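Local coordinates for protein Exo-poly-alpha-D-galacturonosidase (Thermotoga maritima, PDB 3JUR) that probably hydrolyses polygalacturonate as an exo-acting glycosidase of family 28, built on the parallel beta-helix common to pectin-degrading enzymes, at residues G205-N210 / N228-S233; V224-I229 / E252-D257; L284-L289 / V313-V318. All blocks are in the same frame, centred on the assembly; numbering follows the deposited sequence.

Contact 1. Residues G205-N210 / N228-S233; sequences GVKIIN and NIEISS
Two donors from one neighbouring strand meet Glu230 O. The N-H of Ile208 reaches it over 2.7 Å (Ile208 N to Glu230 O), almost in line with the carbonyl, and the weaker C-H of Lys207 CA comes to 3.2 Å of the same Glu230 O. Bonds from Glu230 N to Val206 O and from Ser232 N to Ile208 O complete the parallel pairing of successive coils in a beta-helix.

The two faces of this pair have different chemistry. On one, Lys207 and Glu230 run alongside each other and point the same way, each extended with CG anti to the backbone N (chi1 -172° and -176°). They meet mainly through carbon, Lys207 CE lying 3.9 Å from Glu230 CD. The charged ends stay 4.4 Å apart (Lys207 NZ to Glu230 OE2), too far for a salt bridge, and the ammonium instead donates to a water. On the buried face Ile208 and Ile231 also lie side by side. Chi2 of Ile231 (-68°) folds its CD1 back to within 3.6 Å of Ile208 CD1, while Phe256 packs on Ile231 from the following coil.

At the far end a second water joins Asn210 N to Ser232 O, and Asn210 ND2 turns to Asp134. Register therefore rests on backbone bonds and aliphatic packing, with the opposite charges adding probably only a mild attraction.

Contact 2. Residues V224-I229 / E252-D257; sequences VIIRNI and EKCRFD
Asn228 and Lys253 lie side by side and point the same way, Lys253 CB standing 3.4 Å from Asn228 ND2. Both residues have positive phi, the left-handed conformation that bends each coil between one strand and the next. Because the bends coincide, the two side chains leave the surface of the beta-helix side by side, before the bent Lys253 chain leads its end away, and Asn228 CA offers a C-H to Lys253 O.

Beside them the Cys254 side chain takes the inner side of the bend. With SG anti to its own carbonyl carbon (chi1 -59°), the sulfur comes to 3.5 Å from Ile229 CG1 and is also flanked by CG2 of Ile226. One apolar group thus fits against two isoleucines of the preceding coil.

Arg227 and Glu252, on the same face of the sheet, meet differently. Their stems touch, Arg227 CB to Glu252 CG at 3.9 Å, but the guanidinium and carboxylate stop short of a salt bridge. A water bridges them, lying in the guanidinium plane at its edge, accepting from Arg227 NH2 at 2.6 Å and donating to Glu252 OE2. The stronger partners are elsewhere: Arg227 NH1 pairs with Glu204 and Glu20, Glu252 OE1 with Arg286.

Backbone bonds frame the bend, from Glu252 N to Ile226 O before it, from Asn228 N to Glu252 O at it, and over 2.9 Å from Arg255 N to Ile229 O after it. Strand 201-204 packs against Ile226 and Ile229 from the preceding coil, strand 280-291 receives Phe256 and Arg255 on the following one, and Arg255 also packs on Leu289 of the second subunit.

Contact 3. Residues L284-L289 / V313-V318; sequences LVRDNL and VARNNV
Asn317 CB starts the side chain beside the backbone of the previous coil, 3.8 Å from Asn288 O, and CG lies at the same distance from Val285 O. Chi1 of -58° sets CG anti to the carbonyl carbon, which turns the amide towards Asn288. Its oxygen is held twice: Asn288 N and Asn288 ND2 each donate to Asn317 OD1 over 3.0 Å. The nitrogen ends the chain, giving a straight bond (169°) to Val285 O from above that carbonyl's plane, while Arg315 N uses the same oxygen nearly along its axis.

Asn288 repeats these torsions, and the two amides lie only 6° from parallel. This is an asparagine stack, a feature known from parallel beta-helices. A leucine in place of Asn317 would probably leave Asn288 N without this acceptor and Val285 O, at the buried end of the strand, with one donor fewer.

Outside the bend, Asn316 ND2 donates to Asp287 OD1 over 2.8 Å, with amide and carboxylate nearly perpendicular. Two waters link the same carboxylate to Arg315. The guanidinium groups of Arg286 and Arg315 come close, NH1 of Arg286 being 3.9 Å from NH2 of Arg315, but both arginines form salt bridges with Glu11, and Arg286 NE pairs with Glu252 as well. Beyond the bend, Leu289 CD1 packs on Val318 CG1 at 3.6 Å.

The stack continues through Asn346 of strand 337-349, which bonds to Asn317 N and Ala314 O; on the other side Asn288 OD1 takes the backbone N-H of Cys254, where the row of asparagines ends. Helix 6-16 covers Leu284 and Val313, while Met320 of the second subunit packs on Leu289 and Val318.

In the fold
All three contacts join successive coils of one parallel beta-helix. Contacts 1 and 2 share Asn228 and Ile229 on strand 224-233, one pairing it with the coil before and the other with the coil after; Ile231 N and O probably bond to Arg255 O and Asp257 N. Contact 2 passes to contact 3 through probable bonds from Leu289 N to Cys254 O and from Cys254 N to Asn288 OD1, whereas contacts 1 and 3 do not touch. Contact 3 is the most buried and the richest in side-chain hydrogen bonds. The other two, only partly buried, rely on backbone bonds and on aliphatic or sulfur packing; their opposite charges stay short of direct pairing, and only in contact 2 does a water join them.

Contact 1. Residues G205-N210 / N228-S233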
loop_
_atom_site.group_PDB
_atom_site.type_symbol
_atom_site.label_atom_id
_atom_site.label_comp_id
_atom_site.label_asym_id
_atom_site.label_seq_id
_atom_site.Cartn_x
_atom_site.Cartn_y
_atom_site.Cartn_z
ATOM N N GLY D 205 -17.879 39.571 -6.486
ATOM C CA GLY D 205 -19.261 39.424 -6.041
ATOM C C GLY D 205 -20.240 38.850 -7.053
ATOM O O GLY D 205 -21.077 38.023 -6.701
ATOM N N VAL D 206 -20.141 39.291 -8.303
ATOM C CA VAL D 206 -21.159 38.996 -9.320
ATOM C C VAL D 206 -21.238 37.531 -9.753
ATOM O O VAL D 206 -20.258 36.787 -9.671
ATOM C CB VAL D 206 -20.992 39.898 -10.573
ATOM C CG1 VAL D 206 -21.201 41.364 -10.210
ATOM C CG2 VAL D 206 -19.627 39.679 -11.231
ATOM N N LYS D 207 -22.423 37.126 -10.194
ATOM C CA LYS D 207 -22.624 35.851 -10.865
ATOM C C LYS D 207 -22.665 36.082 -12.376
ATOM O O LYS D 207 -23.245 37.071 -12.844
ATOM C CB LYS D 207 -23.928 35.193 -10.399
ATOM C CG LYS D 207 -24.113 33.772 -10.914
ATOM C CD LYS D 207 -25.447 33.187 -10.503
ATOM C CE LYS D 207 -25.524 31.732 -10.911
ATOM N NZ LYS D 207 -26.812 31.107 -10.510
ATOM N N ILE D 208 -22.052 35.175 -13.134
ATOM C CA ILE D 208 -22.029 35.256 -14.602
ATOM C C ILE D 208 -22.627 34.002 -15.236
ATOM O O ILE D 208 -22.145 32.891 -14.994
ATOM C CB ILE D 208 -20.596 35.482 -15.144
ATOM C CG1 ILE D 208 -20.036 36.822 -14.643
ATOM C CG2 ILE D 208 -20.578 35.433 -16.682
ATOM C CD1 ILE D 208 -18.551 36.972 -14.840
ATOM N N ILE D 209 -23.666 34.206 -16.052
ATOM C CA ILE D 209 -24.427 33.139 -16.722
ATOM C C ILE D 209 -24.585 33.384 -18.236
ATOM O O ILE D 209 -24.447 34.525 -18.716
ATOM C CB ILE D 209 -25.849 32.943 -16.093
ATOM C CG1 ILE D 209 -26.712 34.208 -16.239
ATOM C CG2 ILE D 209 -25.750 32.536 -14.624
ATOM C CD1 ILE D 209 -28.125 34.066 -15.676
ATOM N N ASN D 210 -24.879 32.307 -18.973
ATOM C CA ASN D 210 -25.211 32.372 -20.397
ATOM C C ASN D 210 -24.182 33.177 -21.200
ATOM O O ASN D 210 -24.533 34.125 -21.915
ATOM C CB ASN D 210 -26.623 32.958 -20.623
ATOM C CG ASN D 210 -27.701 32.294 -19.768
ATOM O OD1 ASN D 210 -27.821 31.071 -19.718
ATOM N ND2 ASN D 210 -28.515 33.113 -19.119
ATOM N N ASN D 228 -14.482 36.216 -5.139
ATOM C CA ASN D 228 -15.869 35.966 -4.719
ATOM C C ASN D 228 -16.931 36.109 -5.818
ATOM O O ASN D 228 -18.042 36.579 -5.565
ATOM C CB ASN D 228 -16.231 36.795 -3.471
ATOM C CG ASN D 228 -15.386 36.421 -2.264
ATOM O OD1 ASN D 228 -14.393 37.091 -1.959
ATOM N ND2 ASN D 228 -15.754 35.331 -1.588
ATOM N N ILE D 229 -16.584 35.687 -7.030
ATOM C CA ILE D 229 -17.551 35.628 -8.122
ATOM C C ILE D 229 -18.016 34.191 -8.370
ATOM O O ILE D 229 -17.371 33.233 -7.938
ATOM C CB ILE D 229 -16.995 36.229 -9.442
ATOM C CG1 ILE D 229 -15.872 35.361 -10.011
ATOM C CG2 ILE D 229 -16.545 37.673 -9.243
ATOM C CD1 ILE D 229 -15.838 35.337 -11.503
ATOM N N GLU D 230 -19.150 34.050 -9.050
ATOM C CA GLU D 230 -19.587 32.750 -9.511
ATOM C C GLU D 230 -19.756 32.725 -11.022
ATOM O O GLU D 230 -20.481 33.549 -11.581
ATOM C CB GLU D 230 -20.886 32.315 -8.835
ATOM C CG GLU D 230 -21.293 30.898 -9.259
ATOM C CD GLU D 230 -22.606 30.417 -8.679
ATOM O OE1 GLU D 230 -23.198 31.114 -7.829
ATOM O OE2 GLU D 230 -23.038 29.313 -9.070
ATOM N N ILE D 231 -19.069 31.783 -11.668
ATOM C CA ILE D 231 -19.299 31.472 -13.074
ATOM C C ILE D 231 -20.174 30.234 -13.152
ATOM O O ILE D 231 -19.854 29.193 -12.561
ATOM C CB ILE D 231 -17.984 31.162 -13.844
ATOM C CG1 ILE D 231 -16.953 32.295 -13.703
ATOM C CG2 ILE D 231 -18.282 30.840 -15.317
ATOM C CD1 ILE D 231 -17.333 33.566 -14.373
ATOM N N SER D 232 -21.270 30.351 -13.894
ATOM C CA SER D 232 -22.158 29.230 -14.152
ATOM C C SER D 232 -22.651 29.300 -15.596
ATOM O O SER D 232 -23.697 29.883 -15.878
ATOM C CB SER D 232 -23.326 29.242 -13.173
ATOM O OG SER D 232 -24.203 28.169 -13.437
ATOM N N SER D 233 -21.872 28.714 -16.504
ATOM C CA SER D 233 -22.155 28.754 -17.936
ATOM C C SER D 233 -21.465 27.581 -18.611
ATOM O O SER D 233 -20.238 27.484 -18.604
ATOM C CB SER D 233 -21.669 30.077 -18.538
ATOM O OG SER D 233 -22.289 30.327 -19.782
HETATM O O HOH W 1 -27.196 28.843 -11.899
HETATM O O HOH W 2 -25.515 30.000 -17.651
#

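Contact 2. Residues V224-I229 / E252-D257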
loop_
_atom_site.group_PDB
_atom_site.type_symbol
_atom_site.label_atom_id
_atom_site.label_comp_id
_atom_site.label_asym_id
_atom_site.label_seq_id
_atom_site.Cartn_x
_atom_site.Cartn_y
_atom_site.Cartn_z
ATOM N N VAL D 224 -4.647 42.660 -11.479
ATOM C CA VAL D 224 -6.031 42.246 -11.653
ATOM C C VAL D 224 -6.453 41.338 -10.486
ATOM O O VAL D 224 -5.750 40.378 -10.148
ATOM C CB VAL D 224 -6.230 41.527 -13.021
ATOM C CG1 VAL D 224 -7.694 41.166 -13.251
ATOM C CG2 VAL D 224 -5.689 42.377 -14.176
ATOM N N ILE D 225 -7.583 41.669 -9.862
ATOM C CA ILE D 225 -8.160 40.862 -8.788
ATOM C C ILE D 225 -9.557 40.374 -9.200
ATOM O O ILE D 225 -10.427 41.168 -9.561
ATOM C CB ILE D 225 -8.256 41.652 -7.449
ATOM C CG1 ILE D 225 -6.867 42.053 -6.949
ATOM C CG2 ILE D 225 -8.990 40.848 -6.383
ATOM C CD1 ILE D 225 -6.882 43.170 -5.888
ATOM N N ILE D 226 -9.750 39.061 -9.162
ATOM C CA ILE D 226 -11.073 38.477 -9.357
ATOM C C ILE D 226 -11.352 37.618 -8.139
ATOM O O ILE D 226 -10.625 36.662 -7.843
ATOM C CB ILE D 226 -11.172 37.677 -10.665
ATOM C CG1 ILE D 226 -10.847 38.579 -11.858
ATOM C CG2 ILE D 226 -12.577 37.093 -10.840
ATOM C CD1 ILE D 226 -10.279 37.840 -13.041
ATOM N N ARG D 227 -12.399 37.977 -7.412
ATOM C CA ARG D 227 -12.613 37.416 -6.094
ATOM C C ARG D 227 -14.100 37.311 -5.789
ATOM O O ARG D 227 -14.876 38.191 -6.160
ATOM C CB ARG D 227 -11.832 38.262 -5.068
ATOM C CG ARG D 227 -12.596 38.787 -3.883
ATOM C CD ARG D 227 -12.490 40.315 -3.796
ATOM N NE ARG D 227 -11.180 40.802 -3.361
ATOM C CZ ARG D 227 -10.931 42.043 -2.937
ATOM N NH1 ARG D 227 -11.897 42.959 -2.874
ATOM N NH2 ARG D 227 -9.706 42.373 -2.566
ATOM N N ASN D 228 -14.482 36.216 -5.139
ATOM C CA ASN D 228 -15.869 35.966 -4.719
ATOM C C ASN D 228 -16.931 36.109 -5.818
ATOM O O ASN D 228 -18.042 36.579 -5.565
ATOM C CB ASN D 228 -16.231 36.795 -3.471
ATOM C CG ASN D 228 -15.386 36.421 -2.264
ATOM O OD1 ASN D 228 -14.393 37.091 -1.959
ATOM N ND2 ASN D 228 -15.754 35.331 -1.588
ATOM N N ILE D 229 -16.584 35.687 -7.030
ATOM C CA ILE D 229 -17.551 35.628 -8.122
ATOM C C ILE D 229 -18.016 34.191 -8.370
ATOM O O ILE D 229 -17.371 33.233 -7.938
ATOM C CB ILE D 229 -16.995 36.229 -9.442
ATOM C CG1 ILE D 229 -15.872 35.361 -10.011
ATOM C CG2 ILE D 229 -16.545 37.673 -9.243
ATOM C CD1 ILE D 229 -15.838 35.337 -11.503
ATOM N N GLU D 252 -9.260 34.370 -6.357
ATOM C CA GLU D 252 -9.484 33.738 -5.059
ATOM C C GLU D 252 -10.955 33.685 -4.680
ATOM O O GLU D 252 -11.745 34.541 -5.094
ATOM C CB GLU D 252 -8.651 34.432 -3.963
ATOM C CG GLU D 252 -9.087 35.856 -3.599
ATOM C CD GLU D 252 -8.371 36.399 -2.360
ATOM O OE1 GLU D 252 -7.450 35.721 -1.839
ATOM O OE2 GLU D 252 -8.739 37.504 -1.895
ATOM N N LYS D 253 -11.319 32.661 -3.911
ATOM C CA LYS D 253 -12.664 32.525 -3.336
ATOM C C LYS D 253 -13.795 32.497 -4.371
ATOM O O LYS D 253 -14.937 32.828 -4.053
ATOM C CB LYS D 253 -12.903 33.626 -2.285
ATOM C CG LYS D 253 -12.273 33.352 -0.921
ATOM C CD LYS D 253 -13.251 32.593 -0.022
ATOM C CE LYS D 253 -12.540 31.551 0.852
ATOM N NZ LYS D 253 -11.888 32.164 2.046
ATOM N N CYS D 254 -13.481 32.097 -5.602
ATOM C CA CYS D 254 -14.481 32.017 -6.672
ATOM C C CYS D 254 -15.110 30.620 -6.794
ATOM O O CYS D 254 -14.508 29.616 -6.393
ATOM C CB CYS D 254 -13.875 32.437 -8.020
ATOM S SG CYS D 254 -13.187 34.122 -8.065
ATOM N N ARG D 255 -16.319 30.582 -7.355
ATOM C CA ARG D 255 -17.042 29.344 -7.656
ATOM C C ARG D 255 -17.219 29.199 -9.171
ATOM O O ARG D 255 -17.619 30.159 -9.839
ATOM C CB ARG D 255 -18.411 29.337 -6.962
ATOM C CG ARG D 255 -19.378 28.281 -7.501
ATOM C CD ARG D 255 -19.408 27.014 -6.659
ATOM N NE ARG D 255 -20.590 27.019 -5.801
ATOM C CZ ARG D 255 -21.650 26.228 -5.949
ATOM N NH1 ARG D 255 -21.691 25.312 -6.913
ATOM N NH2 ARG D 255 -22.672 26.344 -5.109
ATOM N N PHE D 256 -16.934 28.002 -9.696
ATOM C CA PHE D 256 -16.961 27.729 -11.140
ATOM C C PHE D 256 -17.779 26.501 -11.519
ATOM O O PHE D 256 -17.615 25.422 -10.938
ATOM C CB PHE D 256 -15.551 27.473 -11.687
ATOM C CG PHE D 256 -14.583 28.602 -11.481
ATOM C CD1 PHE D 256 -14.402 29.566 -12.470
ATOM C CD2 PHE D 256 -13.818 28.672 -10.323
ATOM C CE1 PHE D 256 -13.492 30.603 -12.289
ATOM C CE2 PHE D 256 -12.897 29.690 -10.133
ATOM C CZ PHE D 256 -12.742 30.669 -11.112
ATOM N N ASP D 257 -18.635 26.685 -12.518
ATOM C CA ASP D 257 -19.213 25.603 -13.296
ATOM C C ASP D 257 -19.084 26.042 -14.762
ATOM O O ASP D 257 -19.808 26.948 -15.209
ATOM C CB ASP D 257 -20.674 25.390 -12.913
ATOM C CG ASP D 257 -21.292 24.170 -13.582
ATOM O OD1 ASP D 257 -20.593 23.435 -14.315
ATOM O OD2 ASP D 257 -22.494 23.946 -13.357
HETATM O O HOH W 3 -8.285 40.244 -2.691
#

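Contact 3. Residues L284-L289 / V313-V318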
loop_
_atom_site.group_PDB
_atom_site.type_symbol
_atom_site.label_atom_id
_atom_site.label_comp_id
_atom_site.label_asym_id
_atom_site.label_seq_id
_atom_site.Cartn_x
_atom_site.Cartn_y
_atom_site.Cartn_z
ATOM N N LEU D 284 -1.686 34.166 -9.180
ATOM C CA LEU D 284 -2.002 33.415 -7.980
ATOM C C LEU D 284 -3.469 32.995 -8.028
ATOM O O LEU D 284 -4.359 33.835 -8.166
ATOM C CB LEU D 284 -1.699 34.248 -6.722
ATOM C CG LEU D 284 -1.975 33.635 -5.347
ATOM C CD1 LEU D 284 -1.130 32.366 -5.121
ATOM C CD2 LEU D 284 -1.698 34.659 -4.266
ATOM N N VAL D 285 -3.703 31.687 -7.948
ATOM C CA VAL D 285 -5.050 31.113 -7.967
ATOM C C VAL D 285 -5.233 30.328 -6.664
ATOM O O VAL D 285 -4.616 29.273 -6.486
ATOM C CB VAL D 285 -5.227 30.177 -9.191
ATOM C CG1 VAL D 285 -6.654 29.598 -9.268
ATOM C CG2 VAL D 285 -4.875 30.924 -10.482
ATOM N N ARG D 286 -6.050 30.841 -5.743
ATOM C CA ARG D 286 -6.154 30.202 -4.424
ATOM C C ARG D 286 -7.567 30.210 -3.838
ATOM O O ARG D 286 -8.371 31.112 -4.129
ATOM C CB ARG D 286 -5.171 30.850 -3.438
ATOM C CG ARG D 286 -5.501 32.294 -3.110
ATOM C CD ARG D 286 -4.474 32.912 -2.174
ATOM N NE ARG D 286 -4.953 34.173 -1.626
ATOM C CZ ARG D 286 -4.242 34.960 -0.821
ATOM N NH1 ARG D 286 -3.002 34.629 -0.488
ATOM N NH2 ARG D 286 -4.767 36.091 -0.362
ATOM N N ASP D 287 -7.847 29.212 -2.994
ATOM C CA ASP D 287 -9.111 29.123 -2.243
ATOM C C ASP D 287 -10.373 29.134 -3.123
ATOM O O ASP D 287 -11.421 29.647 -2.707
ATOM C CB ASP D 287 -9.210 30.250 -1.188
ATOM C CG ASP D 287 -7.974 30.349 -0.309
ATOM O OD1 ASP D 287 -7.497 29.308 0.199
ATOM O OD2 ASP D 287 -7.487 31.484 -0.119
ATOM N N ASN D 288 -10.270 28.577 -4.326
ATOM C CA ASN D 288 -11.403 28.503 -5.247
ATOM C C ASN D 288 -12.092 27.154 -5.210
ATOM O O ASN D 288 -11.516 26.161 -4.750
ATOM C CB ASN D 288 -10.967 28.792 -6.682
ATOM C CG ASN D 288 -10.342 30.152 -6.833
ATOM O OD1 ASN D 288 -11.024 31.175 -6.771
ATOM N ND2 ASN D 288 -9.036 30.174 -7.046
ATOM N N LEU D 289 -13.323 27.131 -5.720
ATOM C CA LEU D 289 -14.127 25.925 -5.754
ATOM C C LEU D 289 -14.718 25.713 -7.145
ATOM O O LEU D 289 -15.469 26.551 -7.642
ATOM C CB LEU D 289 -15.237 25.983 -4.695
ATOM C CG LEU D 289 -16.269 24.849 -4.647
ATOM C CD1 LEU D 289 -15.599 23.479 -4.389
ATOM C CD2 LEU D 289 -17.361 25.130 -3.621
ATOM N N VAL D 313 1.113 30.094 -9.357
ATOM C CA VAL D 313 0.855 29.304 -8.167
ATOM C C VAL D 313 -0.651 29.108 -8.014
ATOM O O VAL D 313 -1.414 30.083 -7.946
ATOM C CB VAL D 313 1.422 29.969 -6.882
ATOM C CG1 VAL D 313 1.064 29.151 -5.646
ATOM C CG2 VAL D 313 2.943 30.167 -6.975
ATOM N N ALA D 314 -1.061 27.843 -7.962
ATOM C CA ALA D 314 -2.437 27.464 -7.656
ATOM C C ALA D 314 -2.428 26.690 -6.343
ATOM O O ALA D 314 -1.953 25.547 -6.288
ATOM C CB ALA D 314 -3.040 26.624 -8.779
ATOM N N ARG D 315 -2.944 27.318 -5.289
ATOM C CA ARG D 315 -2.876 26.753 -3.956
ATOM C C ARG D 315 -4.241 26.662 -3.276
ATOM O O ARG D 315 -5.044 27.596 -3.347
ATOM C CB ARG D 315 -1.915 27.568 -3.090
ATOM C CG ARG D 315 -1.640 26.952 -1.734
ATOM C CD ARG D 315 -0.734 27.826 -0.870
ATOM N NE ARG D 315 -1.267 29.181 -0.679
ATOM C CZ ARG D 315 -2.285 29.505 0.118
ATOM N NH1 ARG D 315 -2.930 28.576 0.820
ATOM N NH2 ARG D 315 -2.662 30.771 0.212
ATOM N N ASN D 316 -4.477 25.532 -2.603
ATOM C CA ASN D 316 -5.668 25.322 -1.774
ATOM C C ASN D 316 -6.970 25.508 -2.540
ATOM O O ASN D 316 -7.891 26.169 -2.072
ATOM C CB ASN D 316 -5.638 26.225 -0.527
ATOM C CG ASN D 316 -6.582 25.746 0.565
ATOM O OD1 ASN D 316 -6.659 24.554 0.857
ATOM N ND2 ASN D 316 -7.311 26.678 1.168
ATOM N N ASN D 317 -7.036 24.924 -3.728
ATOM C CA ASN D 317 -8.260 24.925 -4.493
ATOM C C ASN D 317 -8.943 23.576 -4.363
ATOM O O ASN D 317 -8.302 22.568 -4.024
ATOM C CB ASN D 317 -7.985 25.260 -5.962
ATOM C CG ASN D 317 -7.309 26.601 -6.132
ATOM O OD1 ASN D 317 -7.930 27.651 -5.957
ATOM N ND2 ASN D 317 -6.021 26.577 -6.466
ATOM N N VAL D 318 -10.248 23.568 -4.621
ATOM C CA VAL D 318 -11.035 22.343 -4.588
ATOM C C VAL D 318 -11.736 22.142 -5.932
ATOM O O VAL D 318 -12.492 23.007 -6.373
ATOM C CB VAL D 318 -12.054 22.355 -3.435
ATOM C CG1 VAL D 318 -12.982 21.129 -3.519
ATOM C CG2 VAL D 318 -11.322 22.382 -2.076
HETATM O O HOH W 4 -5.629 29.235 2.009
HETATM O O HOH W 5 -5.094 32.250 1.522
#